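Local coordinates for DUF1805 domain-containing protein (Thermoplasma acidophilum, PDB 1QW2), which is of unknown function, a member of the DUF1805 family built from a mostly antiparallel, mixed beta sheet with helices, at residues Q21-D26 with A30-I35. Sequence-based numbering, arbitrary orientation.
Sequences QFFKSD and APLLFI
Phe23 and Phe34 pair across an antiparallel beta hairpin (strand axes 4.7 Å apart, 178°), Phe23 N to Phe34 O at 2.9 Å and nearly straight, with Phe34 N returning to Phe23 O. Ser25 and Leu32 form the next hydrogen-bonded pair, Leu32 N to Ser25 O at 2.8 Å and Ser25 N to Leu32 O at 2.9 Å. Between them, Lys24 and Leu33 make a non-hydrogen-bonded pair, as do Phe22 and Ile35 beyond. Phe34 has its CG wedged between backbone N and carbonyl carbon (chi1 67°), which brings the ring against Phe23 CB, 3.7 Å from the ring centroid in a CH-pi contact. The two rings lie 25° from parallel but offset, so one covers little of the other; Leu32 CD2 meets the Phe23 ring edge, 3.6 Å from Phe23 CD1. With an alanine here instead of Phe34, Phe23 CB would probably lose its aromatic face, and a gap would open beside the Phe23 ring. On the opposite sheet face, Ile35 CG1 touches Phe22 CD1 (3.7 Å) at the ring edge. Helix 68-73 packs on Phe22, Leu33 and Ile35; the Phe23 face packs on a second subunit, Phe23 stacking on its Phe23, Ser25 and Leu32 on its Phe34. Strands 3-15 and 41-43 flank the hairpin.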
ATOM      1  N   GLN A  21      -4.140  -6.745   9.785  1.00 15.40           N
ATOM      2  CA  GLN A  21      -3.526  -5.785   8.886  1.00 16.19           C
ATOM      3  C   GLN A  21      -3.433  -4.447   9.606  1.00 15.06           C
ATOM      4  O   GLN A  21      -4.448  -3.903  10.046  1.00 14.41           O
ATOM      5  CB  GLN A  21      -4.363  -5.629   7.614  1.00 19.30           C
ATOM      6  CG  GLN A  21      -4.520  -6.916   6.819  1.00 26.82           C
ATOM      7  CD  GLN A  21      -3.202  -7.441   6.277  1.00 29.37           C
ATOM      8  OE1 GLN A  21      -3.130  -8.562   5.774  1.00 33.34           O
ATOM      9  NE2 GLN A  21      -2.156  -6.630   6.369  1.00 32.75           N
ATOM     10  N   PHE A  22      -2.215  -3.940   9.762  1.00 13.32           N
ATOM     11  CA  PHE A  22      -2.009  -2.646  10.395  1.00 13.03           C
ATOM     12  C   PHE A  22      -1.741  -1.646   9.284  1.00 12.26           C
ATOM     13  O   PHE A  22      -0.918  -1.889   8.400  1.00 13.53           O
ATOM     14  CB  PHE A  22      -0.810  -2.658  11.345  1.00 12.36           C
ATOM     15  CG  PHE A  22      -0.438  -1.292  11.855  1.00 13.62           C
ATOM     16  CD1 PHE A  22      -1.267  -0.615  12.746  1.00 13.04           C
ATOM     17  CD2 PHE A  22       0.722  -0.662  11.414  1.00 15.31           C
ATOM     18  CE1 PHE A  22      -0.954   0.667  13.192  1.00 14.67           C
ATOM     19  CE2 PHE A  22       1.046   0.623  11.854  1.00 14.07           C
ATOM     20  CZ  PHE A  22       0.207   1.289  12.743  1.00 15.63           C
ATOM     21  N   PHE A  23      -2.442  -0.522   9.329  1.00 10.96           N
ATOM     22  CA  PHE A  23      -2.273   0.514   8.327  1.00 11.27           C
ATOM     23  C   PHE A  23      -2.088   1.866   8.994  1.00 11.33           C
ATOM     24  O   PHE A  23      -2.738   2.168   9.992  1.00 10.64           O
ATOM     25  CB  PHE A  23      -3.498   0.558   7.402  1.00 13.09           C
ATOM     26  CG  PHE A  23      -3.473   1.686   6.406  1.00 14.75           C
ATOM     27  CD1 PHE A  23      -4.089   2.905   6.694  1.00 16.45           C
ATOM     28  CD2 PHE A  23      -2.835   1.530   5.181  1.00 14.02           C
ATOM     29  CE1 PHE A  23      -4.067   3.952   5.766  1.00 16.62           C
ATOM     30  CE2 PHE A  23      -2.807   2.565   4.254  1.00 18.50           C
ATOM     31  CZ  PHE A  23      -3.425   3.780   4.547  1.00 15.80           C
ATOM     32  N   LYS A  24      -1.178   2.663   8.450  1.00 10.72           N
ATOM     33  CA  LYS A  24      -0.925   4.005   8.951  1.00 10.66           C
ATOM     34  C   LYS A  24      -0.604   4.884   7.757  1.00 12.11           C
ATOM     35  O   LYS A  24       0.204   4.522   6.904  1.00 12.64           O
ATOM     36  CB  LYS A  24       0.251   4.040   9.928  1.00 12.59           C
ATOM     37  CG  LYS A  24       0.540   5.454  10.421  1.00 14.83           C
ATOM     38  CD  LYS A  24       1.715   5.499  11.382  1.00 16.18           C
ATOM     39  CE  LYS A  24       2.050   6.938  11.746  1.00 19.07           C
ATOM     40  NZ  LYS A  24       3.208   7.024  12.674  1.00 21.79           N
ATOM     41  N   SER A  25      -1.238   6.043   7.698  1.00 10.84           N
ATOM     42  CA  SER A  25      -1.023   6.961   6.598  1.00 13.10           C
ATOM     43  C   SER A  25      -1.162   8.382   7.093  1.00 13.38           C
ATOM     44  O   SER A  25      -1.837   8.634   8.093  1.00 11.80           O
ATOM     45  CB  SER A  25      -2.068   6.705   5.508  1.00 15.28           C
ATOM     46  OG  SER A  25      -2.077   7.736   4.539  1.00 18.93           O
ATOM     47  N   ASP A  26      -0.501   9.313   6.417  1.00 14.41           N
ATOM     48  CA  ASP A  26      -0.665  10.703   6.787  1.00 15.15           C
ATOM     49  C   ASP A  26      -2.093  10.955   6.321  1.00 14.78           C
ATOM     50  O   ASP A  26      -2.580  10.285   5.407  1.00 15.87           O
ATOM     51  CB  ASP A  26       0.281  11.618   5.998  1.00 19.46           C
ATOM     52  CG  ASP A  26       1.737  11.382   6.321  1.00 22.78           C
ATOM     53  OD1 ASP A  26       2.079  11.334   7.519  1.00 27.19           O
ATOM     54  OD2 ASP A  26       2.541  11.263   5.373  1.00 27.41           O
ATOM     55  N   ALA A  30      -3.237  14.941  12.054  1.00 15.04           N
ATOM     56  CA  ALA A  30      -3.072  13.722  12.830  1.00 14.26           C
ATOM     57  C   ALA A  30      -3.027  12.613  11.786  1.00 12.51           C
ATOM     58  O   ALA A  30      -3.605  12.750  10.709  1.00 12.08           O
ATOM     59  CB  ALA A  30      -4.253  13.514  13.763  1.00 15.42           C
ATOM     60  N   PRO A  31      -2.312  11.516  12.069  1.00 13.59           N
ATOM     61  CA  PRO A  31      -2.257  10.432  11.086  1.00 11.92           C
ATOM     62  C   PRO A  31      -3.488   9.541  11.213  1.00 11.94           C
ATOM     63  O   PRO A  31      -4.218   9.609  12.198  1.00 11.95           O
ATOM     64  CB  PRO A  31      -0.987   9.686  11.470  1.00 14.34           C
ATOM     65  CG  PRO A  31      -0.997   9.804  12.970  1.00 14.39           C
ATOM     66  CD  PRO A  31      -1.391  11.257  13.192  1.00 14.72           C
ATOM     67  N   LEU A  32      -3.715   8.712  10.202  1.00 11.11           N
ATOM     68  CA  LEU A  32      -4.824   7.776  10.220  1.00 10.33           C
ATOM     69  C   LEU A  32      -4.201   6.406  10.423  1.00 10.03           C
ATOM     70  O   LEU A  32      -3.243   6.052   9.743  1.00  9.76           O
ATOM     71  CB  LEU A  32      -5.579   7.802   8.886  1.00 12.28           C
ATOM     72  CG  LEU A  32      -6.681   6.753   8.662  1.00 16.26           C
ATOM     73  CD1 LEU A  32      -7.508   7.152   7.450  1.00 20.45           C
ATOM     74  CD2 LEU A  32      -6.085   5.371   8.458  1.00 21.55           C
ATOM     75  N   LEU A  33      -4.714   5.644  11.379  1.00  9.78           N
ATOM     76  CA  LEU A  33      -4.196   4.306  11.578  1.00 11.46           C
ATOM     77  C   LEU A  33      -5.272   3.381  12.098  1.00  9.32           C
ATOM     78  O   LEU A  33      -6.159   3.792  12.847  1.00  9.58           O
ATOM     79  CB  LEU A  33      -2.979   4.297  12.516  1.00 15.74           C
ATOM     80  CG  LEU A  33      -3.029   4.897  13.915  1.00 17.57           C
ATOM     81  CD1 LEU A  33      -1.751   4.504  14.661  1.00 15.64           C
ATOM     82  CD2 LEU A  33      -3.161   6.415  13.832  1.00 20.08           C
ATOM     83  N   PHE A  34      -5.205   2.135  11.649  1.00  9.01           N
ATOM     84  CA  PHE A  34      -6.153   1.125  12.073  1.00  7.97           C
ATOM     85  C   PHE A  34      -5.520  -0.255  12.039  1.00  9.39           C
ATOM     86  O   PHE A  34      -4.458  -0.456  11.443  1.00  9.84           O
ATOM     87  CB  PHE A  34      -7.424   1.161  11.190  1.00 10.94           C
ATOM     88  CG  PHE A  34      -7.211   0.744   9.750  1.00 12.32           C
ATOM     89  CD1 PHE A  34      -7.042  -0.598   9.407  1.00 14.50           C
ATOM     90  CD2 PHE A  34      -7.235   1.690   8.733  1.00 13.61           C
ATOM     91  CE1 PHE A  34      -6.905  -0.990   8.069  1.00 15.64           C
ATOM     92  CE2 PHE A  34      -7.099   1.308   7.390  1.00 15.21           C
ATOM     93  CZ  PHE A  34      -6.936  -0.031   7.061  1.00 13.84           C
ATOM     94  N   ILE A  35      -6.157  -1.187  12.738  1.00  8.86           N
ATOM     95  CA  ILE A  35      -5.740  -2.579  12.780  1.00 10.70           C
ATOM     96  C   ILE A  35      -7.005  -3.338  12.410  1.00 11.89           C
ATOM     97  O   ILE A  35      -8.037  -3.189  13.065  1.00 12.62           O
ATOM     98  CB  ILE A  35      -5.293  -3.022  14.181  1.00 14.08           C
ATOM     99  CG1 ILE A  35      -4.084  -2.204  14.629  1.00 18.19           C
ATOM    100  CG2 ILE A  35      -4.947  -4.515  14.161  1.00 16.72           C
ATOM    101  CD1 ILE A  35      -3.633  -2.507  16.046  1.00 19.27           C
TER